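Local coordinates for protein poly-beta-hydroxybuterate polymerase (Cupriavidus necator, PDB 5T6O) that catalyses the non-templated synthesis of polyhydroxybutyrate, probably by acyl transfer, with this chain forming the catalytic domain of a class I synthase, at residues R38-V43 / R63-Q68; Q24-K29 / N48-L53. The protein carries 1 engineered substitution. All blocks are in the same frame, centred on the assembly; numbering follows the deposited sequence.

Contact 1. Residues R38-V43 / R63-Q68; sequences RPLLMV and RHVVEQ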
# COMPACT_ATOMS: atom_id res chain seq x y z
N ARG A 38 11.53 -24.37 35.95
CA ARG A 38 10.45 -23.40 35.77
C ARG A 38 9.49 -23.87 34.68
O ARG A 38 9.93 -24.17 33.55
CB ARG A 38 11.00 -22.03 35.41
CG ARG A 38 11.94 -21.44 36.46
CD ARG A 38 12.18 -19.98 36.17
NE ARG A 38 12.98 -19.35 37.22
CZ ARG A 38 14.23 -18.96 37.05
NH1 ARG A 38 14.83 -19.13 35.88
NH2 ARG A 38 14.89 -18.40 38.06
N PRO A 39 8.20 -23.95 34.98
CA PRO A 39 7.22 -24.36 33.97
C PRO A 39 6.86 -23.20 33.05
O PRO A 39 7.21 -22.05 33.29
CB PRO A 39 6.02 -24.79 34.81
CG PRO A 39 6.08 -23.84 35.98
CD PRO A 39 7.56 -23.65 36.27
N LEU A 40 6.11 -23.53 31.99
CA LEU A 40 5.59 -22.53 31.06
C LEU A 40 4.07 -22.50 31.15
O LEU A 40 3.42 -23.53 30.96
CB LEU A 40 6.02 -22.83 29.62
CG LEU A 40 5.41 -21.92 28.56
CD1 LEU A 40 5.99 -20.51 28.68
CD2 LEU A 40 5.67 -22.50 27.16
N LEU A 41 3.51 -21.32 31.42
CA LEU A 41 2.06 -21.12 31.42
C LEU A 41 1.66 -20.47 30.10
O LEU A 41 2.09 -19.35 29.80
CB LEU A 41 1.60 -20.27 32.61
CG LEU A 41 0.16 -19.77 32.52
CD1 LEU A 41 -0.84 -20.93 32.67
CD2 LEU A 41 -0.12 -18.68 33.57
N MET A 42 0.84 -21.16 29.32
CA MET A 42 0.34 -20.64 28.06
C MET A 42 -1.03 -19.98 28.26
O MET A 42 -1.94 -20.59 28.83
CB MET A 42 0.22 -21.75 27.02
CG MET A 42 1.54 -22.39 26.66
SD MET A 42 1.25 -23.40 25.19
CE MET A 42 2.90 -24.07 24.94
N VAL A 43 -1.16 -18.75 27.76
CA VAL A 43 -2.43 -18.02 27.77
C VAL A 43 -2.89 -17.86 26.32
O VAL A 43 -2.41 -16.97 25.60
CB VAL A 43 -2.32 -16.66 28.47
CG1 VAL A 43 -3.69 -15.93 28.47
CG2 VAL A 43 -1.80 -16.85 29.91
N ARG A 63 2.54 -30.14 22.60
CA ARG A 63 3.29 -31.39 22.64
C ARG A 63 4.77 -31.14 22.36
O ARG A 63 5.64 -31.75 22.99
CB ARG A 63 2.72 -32.40 21.65
CG ARG A 63 3.32 -33.81 21.81
CD ARG A 63 2.93 -34.71 20.65
NE ARG A 63 3.41 -34.18 19.37
CZ ARG A 63 4.61 -34.45 18.85
NH1 ARG A 63 5.45 -35.24 19.49
NH2 ARG A 63 4.96 -33.91 17.68
N HIS A 64 5.07 -30.25 21.42
CA HIS A 64 6.46 -29.98 21.11
C HIS A 64 7.21 -29.43 22.33
O HIS A 64 8.35 -29.83 22.60
CB HIS A 64 6.56 -29.00 19.94
CG HIS A 64 7.96 -28.73 19.51
ND1 HIS A 64 8.66 -29.58 18.68
CD2 HIS A 64 8.81 -27.72 19.82
CE1 HIS A 64 9.88 -29.11 18.49
NE2 HIS A 64 9.99 -27.97 19.16
N VAL A 65 6.58 -28.51 23.07
CA VAL A 65 7.26 -27.90 24.22
C VAL A 65 7.43 -28.93 25.34
O VAL A 65 8.48 -28.99 26.00
CB VAL A 65 6.50 -26.65 24.70
CG1 VAL A 65 7.12 -26.10 25.98
CG2 VAL A 65 6.51 -25.58 23.61
N VAL A 66 6.40 -29.76 25.57
CA VAL A 66 6.52 -30.83 26.56
C VAL A 66 7.66 -31.77 26.19
O VAL A 66 8.40 -32.25 27.06
CB VAL A 66 5.17 -31.58 26.70
CG1 VAL A 66 5.30 -32.82 27.62
CG2 VAL A 66 4.10 -30.62 27.24
N GLU A 67 7.83 -32.05 24.89
CA GLU A 67 8.90 -32.96 24.49
C GLU A 67 10.28 -32.31 24.58
O GLU A 67 11.28 -33.03 24.62
CB GLU A 67 8.66 -33.48 23.07
CG GLU A 67 7.52 -34.48 22.98
CD GLU A 67 7.50 -35.24 21.67
N GLN A 68 10.35 -30.99 24.63
CA GLN A 68 11.62 -30.32 24.89
C GLN A 68 11.95 -30.24 26.38
O GLN A 68 12.97 -29.66 26.74
CB GLN A 68 11.63 -28.91 24.29
CG GLN A 68 11.61 -28.88 22.77
CD GLN A 68 12.76 -29.65 22.17
OE1 GLN A 68 12.56 -30.49 21.30
NE2 GLN A 68 13.97 -29.36 22.63

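Contact 2. Residues Q24-K29 / N48-L53; sequences QLLQYK and NKYYIL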
# COMPACT_ATOMS: atom_id res chain seq x y z
N GLN A 24 -10.43 -23.26 32.90
CA GLN A 24 -9.80 -24.44 33.48
C GLN A 24 -8.30 -24.36 33.25
O GLN A 24 -7.85 -24.00 32.16
CB GLN A 24 -10.34 -25.72 32.85
CG GLN A 24 -11.77 -26.03 33.21
CD GLN A 24 -12.25 -27.32 32.60
OE1 GLN A 24 -12.12 -27.54 31.38
NE2 GLN A 24 -12.80 -28.20 33.44
N LEU A 25 -7.52 -24.70 34.28
CA LEU A 25 -6.07 -24.78 34.12
C LEU A 25 -5.71 -26.21 33.75
O LEU A 25 -5.99 -27.14 34.52
CB LEU A 25 -5.34 -24.36 35.39
CG LEU A 25 -3.82 -24.22 35.17
CD1 LEU A 25 -3.52 -23.05 34.24
CD2 LEU A 25 -3.11 -24.03 36.51
N LEU A 26 -5.12 -26.40 32.57
CA LEU A 26 -4.60 -27.72 32.20
C LEU A 26 -3.13 -27.82 32.57
O LEU A 26 -2.38 -26.85 32.50
CB LEU A 26 -4.74 -27.97 30.69
CG LEU A 26 -6.11 -27.72 30.04
CD1 LEU A 26 -6.13 -28.22 28.59
CD2 LEU A 26 -7.22 -28.34 30.84
N GLN A 27 -2.72 -29.03 32.95
CA GLN A 27 -1.31 -29.37 33.14
C GLN A 27 -1.05 -30.64 32.35
O GLN A 27 -1.79 -31.61 32.49
CB GLN A 27 -0.94 -29.61 34.62
CG GLN A 27 0.54 -29.97 34.81
CD GLN A 27 0.91 -30.23 36.27
OE1 GLN A 27 2.03 -30.67 36.58
NE2 GLN A 27 -0.03 -29.97 37.17
N TYR A 28 -0.02 -30.63 31.50
CA TYR A 28 0.21 -31.77 30.63
C TYR A 28 1.14 -32.80 31.27
O TYR A 28 2.02 -32.47 32.07
CB TYR A 28 0.76 -31.30 29.29
CG TYR A 28 -0.32 -30.55 28.55
CD1 TYR A 28 -1.30 -31.23 27.83
CD2 TYR A 28 -0.40 -29.16 28.62
CE1 TYR A 28 -2.31 -30.55 27.16
CE2 TYR A 28 -1.43 -28.46 27.97
CZ TYR A 28 -2.37 -29.16 27.24
OH TYR A 28 -3.37 -28.49 26.58
N LYS A 29 0.90 -34.07 30.94
CA LYS A 29 1.73 -35.16 31.43
C LYS A 29 3.15 -35.05 30.87
O LYS A 29 3.32 -34.79 29.68
CB LYS A 29 1.13 -36.52 31.02
CG LYS A 29 1.85 -37.74 31.61
CD LYS A 29 1.23 -39.03 31.09
CE LYS A 29 2.12 -40.24 31.39
N ASN A 48 -12.06 -17.62 19.56
CA ASN A 48 -11.88 -19.06 19.34
C ASN A 48 -11.22 -19.72 20.56
O ASN A 48 -11.03 -19.07 21.60
CB ASN A 48 -11.07 -19.37 18.07
CG ASN A 48 -11.87 -19.11 16.81
OD1 ASN A 48 -13.02 -19.57 16.67
ND2 ASN A 48 -11.29 -18.38 15.89
N LYS A 49 -10.90 -21.00 20.47
CA LYS A 49 -10.47 -21.77 21.63
C LYS A 49 -8.98 -22.08 21.59
O LYS A 49 -8.30 -21.88 20.58
CB LYS A 49 -11.28 -23.06 21.73
CG LYS A 49 -12.77 -22.76 21.99
CD LYS A 49 -13.63 -23.98 21.77
CE LYS A 49 -15.10 -23.64 22.02
NZ LYS A 49 -15.92 -24.88 21.90
N TYR A 50 -8.48 -22.60 22.71
CA TYR A 50 -7.03 -22.70 22.91
C TYR A 50 -6.35 -23.66 21.95
O TYR A 50 -5.14 -23.53 21.72
CB TYR A 50 -6.71 -23.14 24.34
CG TYR A 50 -6.84 -24.63 24.61
CD1 TYR A 50 -5.81 -25.52 24.30
CD2 TYR A 50 -7.99 -25.14 25.20
CE1 TYR A 50 -5.93 -26.87 24.54
CE2 TYR A 50 -8.12 -26.49 25.45
CZ TYR A 50 -7.08 -27.35 25.12
OH TYR A 50 -7.21 -28.69 25.39
N TYR A 51 -7.08 -24.64 21.42
CA TYR A 51 -6.43 -25.81 20.84
C TYR A 51 -5.82 -25.55 19.47
O TYR A 51 -5.25 -26.47 18.89
CB TYR A 51 -7.41 -26.99 20.78
CG TYR A 51 -8.64 -26.79 19.92
CD1 TYR A 51 -8.60 -27.05 18.55
CD2 TYR A 51 -9.86 -26.42 20.48
CE1 TYR A 51 -9.72 -26.90 17.76
CE2 TYR A 51 -11.00 -26.27 19.69
CZ TYR A 51 -10.92 -26.51 18.34
OH TYR A 51 -12.03 -26.35 17.55
N ILE A 52 -5.89 -24.31 18.96
CA ILE A 52 -4.97 -23.95 17.88
C ILE A 52 -3.53 -24.22 18.31
O ILE A 52 -2.67 -24.52 17.48
CB ILE A 52 -5.18 -22.47 17.46
CG1 ILE A 52 -4.39 -22.16 16.17
CG2 ILE A 52 -4.76 -21.51 18.58
CD1 ILE A 52 -4.71 -23.07 15.01
N LEU A 53 -3.26 -24.17 19.62
CA LEU A 53 -1.93 -24.45 20.16
C LEU A 53 -1.69 -25.92 20.44
O LEU A 53 -0.57 -26.29 20.80
CB LEU A 53 -1.71 -23.66 21.46
CG LEU A 53 -1.82 -22.14 21.31
CD1 LEU A 53 -1.58 -21.47 22.63
CD2 LEU A 53 -0.81 -21.66 20.26
O HOH W 1 -5.05 -30.10 25.13

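Contact 1. Residues R38-V43 / R63-Q68
The beta-alpha-beta unit made of strand 40-43, helix 61-67 and strand 72-77 is part of the alpha/beta hydrolase fold, and its first strand meets its helix where Leu40 and Met42 reach Val65. The two strand residues are two apart, so the alternation of the strand turns both side chains toward the helix. The backbones stay well separated: the closest CA pair, Leu40 and Val65, lies 8.9 Å apart, a gap that the side chains fill. No hydrogen bond crosses it, and just 93 Å² is buried in total, so the evidence is for apolar packing by three buried residues. Val65 divides its two methyls between the strand residues. With CG1 anti to the backbone N (chi1 174°), that branch meets CD2 of Leu40 at 4.1 Å, the two side chains standing nearly perpendicular. The other branch turns to the methionine, whose chain is extended beyond CG (chi2 -168°, chi3 -180°) and runs alongside Val65, antiparallel to it. The group is shared with neighbours: Trp351 of helix 348-358 touches both Leu40 and Val65, and Val72 of the next strand also packs on Val65. At the end of the methionine, Met42 CE lies 4.1 Å from Val65 CG2 and 3.9 Å from Leu40 CD2, bringing all three residues together.

Contact 2. Residues Q24-K29 / N48-L53
Tyr50 reaches from the 3-10 segment 50-53 toward strand 23-28, where it meets Leu26 and Tyr28. The tight part is at Leu26: its CD1 lies 3.4 Å from Tyr50 OH and 3.7 Å from Tyr50 CZ, so this methyl sits against the phenol end of the ring, approaching obliquely. The leucine side chain runs roughly square to that of Tyr50. Tyr50 gets there with CG between the backbone N and the carbonyl carbon (chi1 80°), and CB of the following Tyr51 lies over one face of its ring, offset toward the rim. Tyr28 packs more loosely, touching the ring through its hydroxyl alone, with Tyr28 OH 3.7 Å from Tyr50 CE1. Its side chain comes from the opposite direction, the ring planes make about 59°, and the hydroxyl oxygens Tyr28 OH and Tyr50 OH stay 4.0 Å apart, without a hydrogen bond between them. A water links them instead, 2.7 Å from Tyr28 OH and 2.6 Å from Tyr50 OH, at the edge and in the plane of both rings. The angle of about 98° at the water oxygen shows a bent bridge that gives both buried hydroxyls a polar partner. Tyr50 also touches Leu74 and Ser76 of strand 72-77. The arrangement thus packs the loop after strand 40-43 onto the antiparallel N-terminal part of the central sheet of this alpha/beta hydrolase fold.

After strand 14-19 the chain passes through strand 23-28, strand 40-43, the segment 48-53 and helix 61-67. Contact 2 closes the loop from 24-29 to 48-53, with 18 residues between; contact 1 closes that from 38-43 to 63-68, with 19 between. The loops cross because their segments alternate: 38-43 falls between 24-29 and 48-53, and 63-68 follows both. The contacts touch directly, Val66 CG1 lying 3.5 Å from Lys29 O and Leu41 CD1 3.8 Å from Leu25 CD1. Contact 1 ties strand 40-43 to the helix of the crossover leading to strand 72-77; contact 2 ties the loop after strand 40-43 to strand 23-28, antiparallel to strand 72-77.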